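Long-range contacts in 462aa long hypothetical selenium-binding protein (Sulfolobus tokodaii, PDB 2ECE), which is of unknown function but adopts a seven-bladed beta-propeller of the selenium-binding protein family and may bind selenium: residues A[140-145]-A[191-196]; A[149-154]-A[164-169]; A[343-348]-A[427-432]. One frame throughout, in Å; residues are numbered along the deposited sequence.

Interaction 1. Residues A[140-145]-A[191-196]; sequences LHTVHC and YDFWWN
His-144 and Trp-194 meet where the innermost strands of two adjacent beta-propeller blades, 140-145 and 193-196, run side by side near the centre of the chain. The strands run roughly parallel, and side chains fill the gap between the backbones. The imidazole of His-144 lies flat over the five-membered ring of Trp-194. The ring centroids are 3.6 Å apart and the planes only 16° off parallel. An edge of the same imidazole, at CD2, points into the face of Phe-193, a T-shaped pair with planes at 87°. Trp-195 completes the aromatic cluster from an oblique angle. Further along, Thr-142 OG1 donates to Asp-192 OD1 at 2.6 Å, meeting the carboxylate on its anti side. Asp-192 CG stands anti to its own backbone N (chi1 -173°), which swings the carboxylate across to the threonine. Water 1 links His-144 NE2, 3.0 Å away, to Asp-192 OD2, to which it donates. At the far end water 2 donates to Cys-145 O at 2.9 Å and has a weak bond from Trp-195 NE1, whose main partner is Ser-458. Cys-145 is itself joined to Cys-81 by a disulfide. The two blades thus meet through one stack, one T-shaped pair, a short hydroxyl-carboxylate bond and two bridging waters. Both buried Asp-192 oxygens have partners: OD1 takes Thr-142 OG1, and OD2 takes Leu-256 N and water 1.

Interaction 2. Residues A[149-154]-A[164-169]; sequences AIYISA and GGILML
Ile-152 and Leu-167 face each other in the beta hairpin formed by strands 150-154 and 165-169, the two middle strands of a four-stranded propeller blade. Six backbone hydrogen bonds join the strands. They include Leu-167 N to Ile-152 O at 2.8 Å and the reverse bond, Ile-152 N to Leu-167 O, at 2.9 Å. The tightly packed face carries Ile-150, Ile-152, Ala-154, Leu-167 and Leu-169. Here Ile-152 CD1 touches Leu-169 CD1 at 3.9 Å, while CB of Ile-150 meets CB of Leu-169 at 3.9 Å. Ile-99 of the preceding blade packs on Ile-150, Ile-152 and Leu-169. On the other face Ile-166 CG2 packs at the edge of the Tyr-151 ring, in the buried part. That face is looser at Met-168, which is partly exposed. Its side chain runs alongside Tyr-151, pointing the same way. Met-168 CG sits 4.0 Å from the centroid of the Tyr-151 ring, over its face, in a CH-pi contact, and SD makes an oblique Met-aromatic approach. A bend at chi3 (78°) turns Met-168 CE back toward the phenol, 3.6 Å from Tyr-151 OH. That hydroxyl is hydrogen-bonded to Asp-148. Backbone bonds thus fix the hairpin register, aliphatic groups pack one face, and the Met-168/Tyr-151 pair is the less enclosed part of the other.

Interaction 3. Residues A[343-348]-A[427-432]; sequences GEVRQY and GGLEID
Glu-344 OE1 takes two hydrogen bonds from Arg-346, two residues along strand 344-348 of a propeller blade. Arg-346 NE donates to Glu-344 OE1 at 2.9 Å, nearly straight at 161°. Arg-346 NH2 reaches Glu-344 OE1 at 3.2 Å with a more bent angle of 138°. This is a side-on salt bridge, and the oxygen lies in the guanidinium plane. The third nitrogen, Arg-346 NH1, donates to Tyr-348 OH at 3.0 Å, also close to that plane. The guanidinium is thus held at its edge by partners at all three nitrogens, and its charge is probably well balanced by the glutamate. Glu-344 OE2 is bonded to His-369. Gly-343 and Glu-344 stand opposite Leu-339 as a G1 beta bulge at the start of the strand. Arg-346 points away from segment 427-432. Val-345 and Gln-347 point toward that segment, which leads into the outer strand of the next blade. A chi1 of 172° sends the Gln-347 chain away from its own amide nitrogen, and it stays extended. It therefore spans the gap and brings its terminal amide beside the backbone of Gly-427 and Gly-428. Gln-347 CB packs on Leu-429 CG at 4.1 Å. Leu-421 touches both Val-345 and Leu-429 and fills in the apolar seam. Leu-429 CD1 meets Val-345 CG1 at 4.0 Å and rests 3.7 Å from Val-345 O.

How the interactions relate
Interactions 1 and 2 share a blade: strands 140-145 and 150-154 are neighbours in one sheet, and 149-169 lies within the loop closed by interaction 1. They touch directly, since Ser-153 OG bonds to Tyr-191 O and Phe-193 packs on Tyr-151. Interaction 3 belongs to other blades, with its centre about 26 Å from that of interaction 1 and about 33 Å from that of interaction 2. Interaction 2 builds a blade from within by backbone bonding, whereas interactions 1 and 3 join adjacent blades through side chains. Interaction 1, fully buried near the centre, is aromatic and polar. Interaction 3, partly buried and farther out, is small and mostly aliphatic across its gap.

Interaction 1. Residues A[140-145]-A[191-196]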
ATOM      1  N   LEU A 140       0.071  -8.068  10.761  1.00 18.83           N
ATOM      2  CA  LEU A 140      -0.920  -7.812   9.719  1.00 20.01           C
ATOM      3  C   LEU A 140      -0.592  -6.618   8.839  1.00 19.54           C
ATOM      4  O   LEU A 140      -0.269  -5.527   9.328  1.00 18.73           O
ATOM      5  CB  LEU A 140      -2.295  -7.648  10.361  1.00 19.11           C
ATOM      6  CG  LEU A 140      -3.029  -8.960  10.671  1.00 20.81           C
ATOM      7  CD1 LEU A 140      -2.113  -9.954  11.374  1.00 23.24           C
ATOM      8  CD2 LEU A 140      -4.253  -8.640  11.516  1.00 19.71           C
ATOM      9  N   HIS A 141      -0.698  -6.836   7.531  1.00 18.01           N
ATOM     10  CA  HIS A 141      -0.354  -5.821   6.544  1.00 16.56           C
ATOM     11  C   HIS A 141      -1.524  -5.259   5.719  1.00 15.10           C
ATOM     12  O   HIS A 141      -2.176  -4.296   6.121  1.00 15.30           O
ATOM     13  CB  HIS A 141       0.713  -6.411   5.610  1.00 15.81           C
ATOM     14  CG  HIS A 141       1.321  -5.419   4.668  1.00 16.25           C
ATOM     15  ND1 HIS A 141       2.376  -4.601   5.022  1.00 20.13           N
ATOM     16  CD2 HIS A 141       1.022  -5.113   3.384  1.00 15.12           C
ATOM     17  CE1 HIS A 141       2.700  -3.835   3.996  1.00 14.88           C
ATOM     18  NE2 HIS A 141       1.894  -4.125   2.989  1.00 17.87           N
ATOM     19  N   THR A 142      -1.791  -5.879   4.577  1.00 14.18           N
ATOM     20  CA  THR A 142      -2.840  -5.420   3.664  1.00 14.84           C
ATOM     21  C   THR A 142      -4.275  -5.800   4.034  1.00 15.57           C
ATOM     22  O   THR A 142      -4.536  -6.922   4.462  1.00 15.14           O
ATOM     23  CB  THR A 142      -2.577  -5.942   2.232  1.00 14.46           C
ATOM     24  OG1 THR A 142      -1.263  -5.541   1.812  1.00 14.83           O
ATOM     25  CG2 THR A 142      -3.639  -5.387   1.239  1.00 13.39           C
ATOM     26  N   VAL A 143      -5.197  -4.853   3.855  1.00 15.53           N
ATOM     27  CA  VAL A 143      -6.616  -5.091   4.107  1.00 17.53           C
ATOM     28  C   VAL A 143      -7.395  -4.823   2.824  1.00 17.71           C
ATOM     29  O   VAL A 143      -7.231  -3.766   2.210  1.00 17.13           O
ATOM     30  CB  VAL A 143      -7.195  -4.147   5.180  1.00 18.16           C
ATOM     31  CG1 VAL A 143      -8.691  -4.428   5.354  1.00 19.99           C
ATOM     32  CG2 VAL A 143      -6.461  -4.331   6.487  1.00 18.05           C
ATOM     33  N   HIS A 144      -8.230  -5.777   2.418  1.00 17.64           N
ATOM     34  CA  HIS A 144      -9.057  -5.618   1.227  1.00 17.39           C
ATOM     35  C   HIS A 144     -10.495  -6.032   1.525  1.00 18.81           C
ATOM     36  O   HIS A 144     -10.729  -7.044   2.193  1.00 19.16           O
ATOM     37  CB  HIS A 144      -8.515  -6.459   0.063  1.00 15.60           C
ATOM     38  CG  HIS A 144      -7.420  -5.788  -0.704  1.00 14.71           C
ATOM     39  ND1 HIS A 144      -7.559  -4.523  -1.238  1.00 13.50           N
ATOM     40  CD2 HIS A 144      -6.173  -6.201  -1.039  1.00 14.66           C
ATOM     41  CE1 HIS A 144      -6.446  -4.184  -1.864  1.00 16.04           C
ATOM     42  NE2 HIS A 144      -5.588  -5.185  -1.760  1.00 16.12           N
ATOM     43  N   CYS A 145     -11.448  -5.248   1.027  1.00 18.81           N
ATOM     44  CA  CYS A 145     -12.877  -5.526   1.221  1.00 20.52           C
ATOM     45  C   CYS A 145     -13.359  -6.432   0.083  1.00 20.26           C
ATOM     46  O   CYS A 145     -13.361  -6.033  -1.083  1.00 22.00           O
ATOM     47  CB  CYS A 145     -13.683  -4.200   1.243  1.00 19.13           C
ATOM     48  SG  CYS A 145     -12.951  -2.912   0.175  1.00 24.28           S
ATOM     49  N   TYR A 191       3.177 -10.695   1.724  1.00 18.64           N
ATOM     50  CA  TYR A 191       3.288  -9.240   1.890  1.00 18.64           C
ATOM     51  C   TYR A 191       1.978  -8.562   1.488  1.00 17.53           C
ATOM     52  O   TYR A 191       1.170  -8.192   2.340  1.00 16.32           O
ATOM     53  CB  TYR A 191       4.395  -8.676   1.013  1.00 16.59           C
ATOM     54  CG  TYR A 191       4.575  -7.179   1.171  1.00 16.85           C
ATOM     55  CD1 TYR A 191       4.089  -6.268   0.225  1.00 17.11           C
ATOM     56  CD2 TYR A 191       5.178  -6.672   2.319  1.00 19.14           C
ATOM     57  CE1 TYR A 191       4.200  -4.878   0.439  1.00 17.53           C
ATOM     58  CE2 TYR A 191       5.292  -5.305   2.541  1.00 18.90           C
ATOM     59  CZ  TYR A 191       4.804  -4.415   1.603  1.00 18.09           C
ATOM     60  OH  TYR A 191       4.928  -3.070   1.841  1.00 18.04           O
ATOM     61  N   ASP A 192       1.687  -8.600   0.194  1.00 17.43           N
ATOM     62  CA  ASP A 192       0.483  -7.944  -0.314  1.00 16.64           C
ATOM     63  C   ASP A 192      -0.330  -8.957  -1.102  1.00 16.71           C
ATOM     64  O   ASP A 192       0.109 -10.084  -1.320  1.00 17.09           O
ATOM     65  CB  ASP A 192       0.846  -6.735  -1.207  1.00 15.90           C
ATOM     66  CG  ASP A 192      -0.377  -5.924  -1.621  1.00 16.27           C
ATOM     67  OD1 ASP A 192      -1.268  -5.710  -0.767  1.00 15.07           O
ATOM     68  OD2 ASP A 192      -0.442  -5.489  -2.792  1.00 16.63           O
ATOM     69  N   PHE A 193      -1.526  -8.562  -1.509  1.00 17.12           N
ATOM     70  CA  PHE A 193      -2.389  -9.435  -2.286  1.00 15.31           C
ATOM     71  C   PHE A 193      -3.531  -8.620  -2.843  1.00 15.22           C
ATOM     72  O   PHE A 193      -3.839  -7.545  -2.342  1.00 16.78           O
ATOM     73  CB  PHE A 193      -2.993 -10.549  -1.415  1.00 15.45           C
ATOM     74  CG  PHE A 193      -4.142 -10.086  -0.530  1.00 17.19           C
ATOM     75  CD1 PHE A 193      -3.899  -9.438   0.681  1.00 14.62           C
ATOM     76  CD2 PHE A 193      -5.465 -10.284  -0.925  1.00 15.66           C
ATOM     77  CE1 PHE A 193      -4.960  -8.992   1.488  1.00 16.33           C
ATOM     78  CE2 PHE A 193      -6.533  -9.842  -0.125  1.00 16.92           C
ATOM     79  CZ  PHE A 193      -6.278  -9.194   1.083  1.00 14.95           C
ATOM     80  N   TRP A 194      -4.136  -9.130  -3.903  1.00 16.13           N
ATOM     81  CA  TRP A 194      -5.320  -8.518  -4.469  1.00 16.05           C
ATOM     82  C   TRP A 194      -5.977  -9.542  -5.379  1.00 16.69           C
ATOM     83  O   TRP A 194      -5.635 -10.724  -5.325  1.00 16.82           O
ATOM     84  CB  TRP A 194      -5.049  -7.196  -5.207  1.00 16.07           C
ATOM     85  CG  TRP A 194      -6.249  -6.286  -5.033  1.00 16.41           C
ATOM     86  CD1 TRP A 194      -7.497  -6.675  -4.622  1.00 17.82           C
ATOM     87  CD2 TRP A 194      -6.324  -4.863  -5.237  1.00 17.40           C
ATOM     88  NE1 TRP A 194      -8.338  -5.591  -4.554  1.00 17.77           N
ATOM     89  CE2 TRP A 194      -7.650  -4.468  -4.924  1.00 17.75           C
ATOM     90  CE3 TRP A 194      -5.407  -3.884  -5.648  1.00 19.11           C
ATOM     91  CZ2 TRP A 194      -8.083  -3.139  -5.013  1.00 20.22           C
ATOM     92  CZ3 TRP A 194      -5.843  -2.552  -5.739  1.00 20.96           C
ATOM     93  CH2 TRP A 194      -7.168  -2.198  -5.421  1.00 18.74           C
ATOM     94  N   TRP A 195      -6.905  -9.115  -6.220  1.00 16.48           N
ATOM     95  CA  TRP A 195      -7.603 -10.087  -7.033  1.00 15.40           C
ATOM     96  C   TRP A 195      -8.300  -9.504  -8.254  1.00 17.61           C
ATOM     97  O   TRP A 195      -8.335  -8.290  -8.462  1.00 18.04           O
ATOM     98  CB  TRP A 195      -8.653 -10.776  -6.139  1.00 15.56           C
ATOM     99  CG  TRP A 195      -9.488  -9.777  -5.302  1.00 15.64           C
ATOM    100  CD1 TRP A 195     -10.064  -8.621  -5.749  1.00 17.62           C
ATOM    101  CD2 TRP A 195      -9.822  -9.864  -3.895  1.00 17.86           C
ATOM    102  NE1 TRP A 195     -10.728  -7.984  -4.725  1.00 17.27           N
ATOM    103  CE2 TRP A 195     -10.597  -8.721  -3.578  1.00 16.98           C
ATOM    104  CE3 TRP A 195      -9.542 -10.791  -2.880  1.00 16.88           C
ATOM    105  CZ2 TRP A 195     -11.096  -8.480  -2.285  1.00 18.28           C
ATOM    106  CZ3 TRP A 195     -10.043 -10.549  -1.584  1.00 18.37           C
ATOM    107  CH2 TRP A 195     -10.810  -9.400  -1.306  1.00 16.49           C
ATOM    108  N   ASN A 196      -8.836 -10.407  -9.062  1.00 17.54           N
ATOM    109  CA  ASN A 196      -9.648 -10.071 -10.216  1.00 18.32           C
ATOM    110  C   ASN A 196     -10.842 -10.935  -9.833  1.00 17.38           C
ATOM    111  O   ASN A 196     -10.817 -12.155 -10.005  1.00 17.86           O
ATOM    112  CB  ASN A 196      -9.047 -10.573 -11.526  1.00 18.65           C
ATOM    113  CG  ASN A 196      -9.937 -10.256 -12.715  1.00 19.33           C
ATOM    114  OD1 ASN A 196     -11.113 -10.618 -12.729  1.00 17.02           O
ATOM    115  ND2 ASN A 196      -9.385  -9.572 -13.714  1.00 20.17           N
TER
HETATM  116  O   HOH W   1      -2.991  -4.636  -3.095  1.00 15.59           O
HETATM  117  O   HOH W   2     -11.693  -5.100  -3.273  1.00 21.85           O

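Interaction 2. Residues A[149-154]-A[164-169]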
ATOM      1  N   ALA A 149     -16.155 -11.425   2.402  1.00 23.30           N
ATOM      2  CA  ALA A 149     -15.545 -11.176   3.709  1.00 22.42           C
ATOM      3  C   ALA A 149     -14.458 -10.111   3.621  1.00 21.50           C
ATOM      4  O   ALA A 149     -14.240  -9.526   2.565  1.00 21.61           O
ATOM      5  CB  ALA A 149     -14.956 -12.477   4.267  1.00 22.65           C
ATOM      6  N   ILE A 150     -13.791  -9.858   4.742  1.00 20.62           N
ATOM      7  CA  ILE A 150     -12.711  -8.883   4.786  1.00 20.81           C
ATOM      8  C   ILE A 150     -11.432  -9.711   4.829  1.00 19.84           C
ATOM      9  O   ILE A 150     -11.301 -10.606   5.661  1.00 22.24           O
ATOM     10  CB  ILE A 150     -12.808  -7.995   6.045  1.00 20.42           C
ATOM     11  CG1 ILE A 150     -14.115  -7.199   6.021  1.00 20.96           C
ATOM     12  CG2 ILE A 150     -11.620  -7.048   6.107  1.00 19.72           C
ATOM     13  CD1 ILE A 150     -14.439  -6.556   7.352  1.00 21.09           C
ATOM     14  N   TYR A 151     -10.502  -9.422   3.927  1.00 18.81           N
ATOM     15  CA  TYR A 151      -9.252 -10.168   3.845  1.00 18.57           C
ATOM     16  C   TYR A 151      -8.068  -9.331   4.310  1.00 17.95           C
ATOM     17  O   TYR A 151      -7.949  -8.161   3.948  1.00 15.24           O
ATOM     18  CB  TYR A 151      -8.999 -10.619   2.398  1.00 18.90           C
ATOM     19  CG  TYR A 151     -10.013 -11.590   1.835  1.00 20.55           C
ATOM     20  CD1 TYR A 151     -11.360 -11.241   1.704  1.00 20.85           C
ATOM     21  CD2 TYR A 151      -9.614 -12.855   1.396  1.00 20.82           C
ATOM     22  CE1 TYR A 151     -12.283 -12.131   1.146  1.00 22.99           C
ATOM     23  CE2 TYR A 151     -10.522 -13.748   0.840  1.00 23.04           C
ATOM     24  CZ  TYR A 151     -11.854 -13.382   0.715  1.00 25.07           C
ATOM     25  OH  TYR A 151     -12.751 -14.267   0.154  1.00 27.70           O
ATOM     26  N   ILE A 152      -7.181  -9.947   5.088  1.00 16.64           N
ATOM     27  CA  ILE A 152      -6.011  -9.255   5.614  1.00 16.95           C
ATOM     28  C   ILE A 152      -4.781 -10.137   5.501  1.00 17.26           C
ATOM     29  O   ILE A 152      -4.795 -11.278   5.946  1.00 18.12           O
ATOM     30  CB  ILE A 152      -6.202  -8.886   7.107  1.00 16.98           C
ATOM     31  CG1 ILE A 152      -7.512  -8.106   7.286  1.00 17.08           C
ATOM     32  CG2 ILE A 152      -5.017  -8.065   7.594  1.00 14.93           C
ATOM     33  CD1 ILE A 152      -7.856  -7.800   8.726  1.00 17.32           C
ATOM     34  N   SER A 153      -3.712  -9.612   4.911  1.00 18.06           N
ATOM     35  CA  SER A 153      -2.493 -10.395   4.778  1.00 17.80           C
ATOM     36  C   SER A 153      -1.649 -10.276   6.047  1.00 18.89           C
ATOM     37  O   SER A 153      -1.780  -9.315   6.806  1.00 17.96           O
ATOM     38  CB  SER A 153      -1.689  -9.926   3.565  1.00 17.60           C
ATOM     39  OG  SER A 153      -1.230  -8.600   3.743  1.00 14.12           O
ATOM     40  N   ALA A 154      -0.791 -11.267   6.276  1.00 18.03           N
ATOM     41  CA  ALA A 154       0.076 -11.282   7.451  1.00 18.20           C
ATOM     42  C   ALA A 154       1.465 -11.780   7.054  1.00 17.64           C
ATOM     43  O   ALA A 154       1.598 -12.710   6.262  1.00 17.81           O
ATOM     44  CB  ALA A 154      -0.532 -12.178   8.542  1.00 17.79           C
ATOM     45  N   GLY A 164       3.484 -17.146   6.055  1.00 22.00           N
ATOM     46  CA  GLY A 164       2.659 -16.000   6.362  1.00 20.55           C
ATOM     47  C   GLY A 164       1.488 -16.252   5.442  1.00 19.57           C
ATOM     48  O   GLY A 164       1.442 -17.306   4.786  1.00 17.39           O
ATOM     49  N   GLY A 165       0.543 -15.325   5.354  1.00 18.42           N
ATOM     50  CA  GLY A 165      -0.576 -15.572   4.467  1.00 18.84           C
ATOM     51  C   GLY A 165      -1.714 -14.592   4.602  1.00 19.55           C
ATOM     52  O   GLY A 165      -1.506 -13.439   4.953  1.00 19.49           O
ATOM     53  N   ILE A 166      -2.922 -15.066   4.326  1.00 19.41           N
ATOM     54  CA  ILE A 166      -4.107 -14.226   4.373  1.00 19.55           C
ATOM     55  C   ILE A 166      -5.187 -14.799   5.284  1.00 20.19           C
ATOM     56  O   ILE A 166      -5.524 -15.983   5.197  1.00 19.51           O
ATOM     57  CB  ILE A 166      -4.699 -14.063   2.951  1.00 19.34           C
ATOM     58  CG1 ILE A 166      -3.637 -13.466   2.022  1.00 19.22           C
ATOM     59  CG2 ILE A 166      -5.956 -13.204   2.995  1.00 18.66           C
ATOM     60  CD1 ILE A 166      -3.945 -13.637   0.539  1.00 18.84           C
ATOM     61  N   LEU A 167      -5.720 -13.957   6.162  1.00 19.86           N
ATOM     62  CA  LEU A 167      -6.791 -14.381   7.055  1.00 20.72           C
ATOM     63  C   LEU A 167      -8.034 -13.610   6.650  1.00 21.07           C
ATOM     64  O   LEU A 167      -7.954 -12.629   5.906  1.00 19.84           O
ATOM     65  CB  LEU A 167      -6.457 -14.079   8.518  1.00 21.42           C
ATOM     66  CG  LEU A 167      -6.320 -12.610   8.918  1.00 21.91           C
ATOM     67  CD1 LEU A 167      -7.235 -12.310  10.095  1.00 22.60           C
ATOM     68  CD2 LEU A 167      -4.875 -12.321   9.277  1.00 24.37           C
ATOM     69  N   MET A 168      -9.183 -14.051   7.147  1.00 21.43           N
ATOM     70  CA  MET A 168     -10.446 -13.410   6.826  1.00 22.52           C
ATOM     71  C   MET A 168     -11.180 -12.989   8.089  1.00 23.87           C
ATOM     72  O   MET A 168     -11.014 -13.599   9.151  1.00 24.31           O
ATOM     73  CB  MET A 168     -11.319 -14.371   6.023  1.00 22.99           C
ATOM     74  CG  MET A 168     -10.767 -14.703   4.643  1.00 24.33           C
ATOM     75  SD  MET A 168     -11.442 -16.242   4.017  1.00 24.98           S
ATOM     76  CE  MET A 168     -13.077 -15.735   3.478  1.00 23.37           C
ATOM     77  N   LEU A 169     -11.969 -11.926   7.966  1.00 25.06           N
ATOM     78  CA  LEU A 169     -12.770 -11.416   9.075  1.00 26.25           C
ATOM     79  C   LEU A 169     -14.208 -11.430   8.591  1.00 27.41           C
ATOM     80  O   LEU A 169     -14.482 -11.123   7.424  1.00 25.80           O
ATOM     81  CB  LEU A 169     -12.426  -9.968   9.423  1.00 26.54           C
ATOM     82  CG  LEU A 169     -11.104  -9.494  10.009  1.00 28.48           C
ATOM     83  CD1 LEU A 169     -11.311  -8.036  10.441  1.00 27.95           C
ATOM     84  CD2 LEU A 169     -10.681 -10.345  11.195  1.00 27.07           C
TER

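Interaction 3. Residues A[343-348]-A[427-432]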
ATOM      1  N   GLY A 343      14.184   9.774  -4.275  1.00 24.98           N
ATOM      2  CA  GLY A 343      13.330  10.895  -3.915  1.00 24.99           C
ATOM      3  C   GLY A 343      12.434  11.410  -5.029  1.00 25.91           C
ATOM      4  O   GLY A 343      12.477  12.594  -5.376  1.00 26.62           O
ATOM      5  N   GLU A 344      11.600  10.535  -5.585  1.00 26.50           N
ATOM      6  CA  GLU A 344      10.715  10.947  -6.670  1.00 25.91           C
ATOM      7  C   GLU A 344       9.378  10.211  -6.694  1.00 26.12           C
ATOM      8  O   GLU A 344       9.195   9.178  -6.044  1.00 23.10           O
ATOM      9  CB  GLU A 344      11.381  10.697  -8.034  1.00 26.77           C
ATOM     10  CG  GLU A 344      12.748  11.337  -8.272  1.00 28.31           C
ATOM     11  CD  GLU A 344      13.356  10.913  -9.612  1.00 30.30           C
ATOM     12  OE1 GLU A 344      12.737  10.082 -10.315  1.00 31.66           O
ATOM     13  OE2 GLU A 344      14.451  11.401  -9.964  1.00 29.22           O
ATOM     14  N   VAL A 345       8.448  10.782  -7.449  1.00 24.55           N
ATOM     15  CA  VAL A 345       7.154  10.178  -7.706  1.00 23.34           C
ATOM     16  C   VAL A 345       7.125  10.335  -9.216  1.00 23.98           C
ATOM     17  O   VAL A 345       7.373  11.433  -9.732  1.00 23.85           O
ATOM     18  CB  VAL A 345       5.956  10.954  -7.114  1.00 22.71           C
ATOM     19  CG1 VAL A 345       4.663  10.310  -7.594  1.00 21.28           C
ATOM     20  CG2 VAL A 345       5.994  10.927  -5.590  1.00 20.68           C
ATOM     21  N   ARG A 346       6.872   9.241  -9.924  1.00 24.88           N
ATOM     22  CA  ARG A 346       6.820   9.266 -11.376  1.00 24.97           C
ATOM     23  C   ARG A 346       5.447   8.835 -11.866  1.00 27.50           C
ATOM     24  O   ARG A 346       4.706   8.138 -11.160  1.00 26.29           O
ATOM     25  CB  ARG A 346       7.872   8.325 -11.967  1.00 25.04           C
ATOM     26  CG  ARG A 346       9.305   8.681 -11.625  1.00 24.61           C
ATOM     27  CD  ARG A 346      10.272   7.747 -12.338  1.00 25.35           C
ATOM     28  NE  ARG A 346      11.663   8.106 -12.085  1.00 24.85           N
ATOM     29  CZ  ARG A 346      12.698   7.610 -12.754  1.00 23.96           C
ATOM     30  NH1 ARG A 346      12.507   6.728 -13.725  1.00 22.85           N
ATOM     31  NH2 ARG A 346      13.925   8.004 -12.454  1.00 25.69           N
ATOM     32  N   GLN A 347       5.119   9.258 -13.082  1.00 26.96           N
ATOM     33  CA  GLN A 347       3.862   8.915 -13.725  1.00 26.61           C
ATOM     34  C   GLN A 347       4.208   8.257 -15.054  1.00 27.91           C
ATOM     35  O   GLN A 347       4.895   8.848 -15.884  1.00 29.87           O
ATOM     36  CB  GLN A 347       3.025  10.170 -13.987  1.00 24.77           C
ATOM     37  CG  GLN A 347       1.779   9.906 -14.824  1.00 23.36           C
ATOM     38  CD  GLN A 347       1.162  11.177 -15.378  1.00 25.11           C
ATOM     39  OE1 GLN A 347       0.029  11.535 -15.044  1.00 27.08           O
ATOM     40  NE2 GLN A 347       1.908  11.869 -16.225  1.00 25.01           N
ATOM     41  N   TYR A 348       3.748   7.027 -15.251  1.00 28.37           N
ATOM     42  CA  TYR A 348       4.007   6.319 -16.494  1.00 28.20           C
ATOM     43  C   TYR A 348       2.706   6.084 -17.245  1.00 28.76           C
ATOM     44  O   TYR A 348       1.735   5.575 -16.682  1.00 26.94           O
ATOM     45  CB  TYR A 348       4.671   4.966 -16.239  1.00 27.26           C
ATOM     46  CG  TYR A 348       6.124   5.028 -15.848  1.00 27.19           C
ATOM     47  CD1 TYR A 348       6.504   5.317 -14.541  1.00 27.09           C
ATOM     48  CD2 TYR A 348       7.127   4.790 -16.792  1.00 28.51           C
ATOM     49  CE1 TYR A 348       7.851   5.363 -14.175  1.00 27.76           C
ATOM     50  CE2 TYR A 348       8.475   4.833 -16.442  1.00 28.33           C
ATOM     51  CZ  TYR A 348       8.831   5.120 -15.130  1.00 30.01           C
ATOM     52  OH  TYR A 348      10.161   5.161 -14.773  1.00 30.24           O
ATOM     53  N   GLY A 427      -1.132  13.480 -19.362  1.00 34.46           N
ATOM     54  CA  GLY A 427       0.308  13.490 -19.176  1.00 34.75           C
ATOM     55  C   GLY A 427       0.799  14.731 -18.459  1.00 35.05           C
ATOM     56  O   GLY A 427       0.609  15.847 -18.942  1.00 36.06           O
ATOM     57  N   GLY A 428       1.429  14.535 -17.303  1.00 34.21           N
ATOM     58  CA  GLY A 428       1.940  15.658 -16.535  1.00 34.33           C
ATOM     59  C   GLY A 428       1.762  15.487 -15.035  1.00 34.17           C
ATOM     60  O   GLY A 428       0.713  15.020 -14.580  1.00 32.55           O
ATOM     61  N   LEU A 429       2.782  15.881 -14.270  1.00 32.40           N
ATOM     62  CA  LEU A 429       2.756  15.775 -12.808  1.00 32.22           C
ATOM     63  C   LEU A 429       3.373  17.019 -12.162  1.00 31.36           C
ATOM     64  O   LEU A 429       4.522  17.355 -12.441  1.00 32.17           O
ATOM     65  CB  LEU A 429       3.557  14.552 -12.354  1.00 31.12           C
ATOM     66  CG  LEU A 429       2.927  13.440 -11.507  1.00 32.67           C
ATOM     67  CD1 LEU A 429       4.040  12.764 -10.715  1.00 29.21           C
ATOM     68  CD2 LEU A 429       1.869  13.990 -10.567  1.00 29.34           C
ATOM     69  N   GLU A 430       2.617  17.690 -11.297  1.00 30.85           N
ATOM     70  CA  GLU A 430       3.106  18.885 -10.607  1.00 32.31           C
ATOM     71  C   GLU A 430       2.838  18.785  -9.108  1.00 31.73           C
ATOM     72  O   GLU A 430       1.873  18.150  -8.682  1.00 31.56           O
ATOM     73  CB  GLU A 430       2.402  20.145 -11.127  1.00 34.28           C
ATOM     74  CG  GLU A 430       2.670  20.516 -12.584  1.00 37.48           C
ATOM     75  CD  GLU A 430       4.113  20.910 -12.840  1.00 38.97           C
ATOM     76  OE1 GLU A 430       4.742  21.507 -11.938  1.00 37.30           O
ATOM     77  OE2 GLU A 430       4.610  20.633 -13.955  1.00 41.15           O
ATOM     78  N   ILE A 431       3.690  19.422  -8.312  1.00 30.21           N
ATOM     79  CA  ILE A 431       3.518  19.430  -6.864  1.00 29.64           C
ATOM     80  C   ILE A 431       2.573  20.575  -6.526  1.00 29.93           C
ATOM     81  O   ILE A 431       2.785  21.703  -6.964  1.00 30.35           O
ATOM     82  CB  ILE A 431       4.851  19.699  -6.129  1.00 28.51           C
ATOM     83  CG1 ILE A 431       5.884  18.632  -6.484  1.00 26.36           C
ATOM     84  CG2 ILE A 431       4.622  19.720  -4.633  1.00 28.96           C
ATOM     85  CD1 ILE A 431       7.296  18.992  -6.042  1.00 23.45           C
ATOM     86  N   ASP A 432       1.524  20.300  -5.765  1.00 30.40           N
ATOM     87  CA  ASP A 432       0.619  21.374  -5.390  1.00 31.01           C
ATOM     88  C   ASP A 432       1.387  22.186  -4.354  1.00 32.06           C
ATOM     89  O   ASP A 432       1.835  21.643  -3.348  1.00 31.08           O
ATOM     90  CB  ASP A 432      -0.661  20.830  -4.764  1.00 32.11           C
ATOM     91  CG  ASP A 432      -1.724  21.897  -4.612  1.00 34.11           C
ATOM     92  OD1 ASP A 432      -2.419  22.182  -5.606  1.00 37.07           O
ATOM     93  OD2 ASP A 432      -1.856  22.466  -3.509  1.00 34.08           O
TER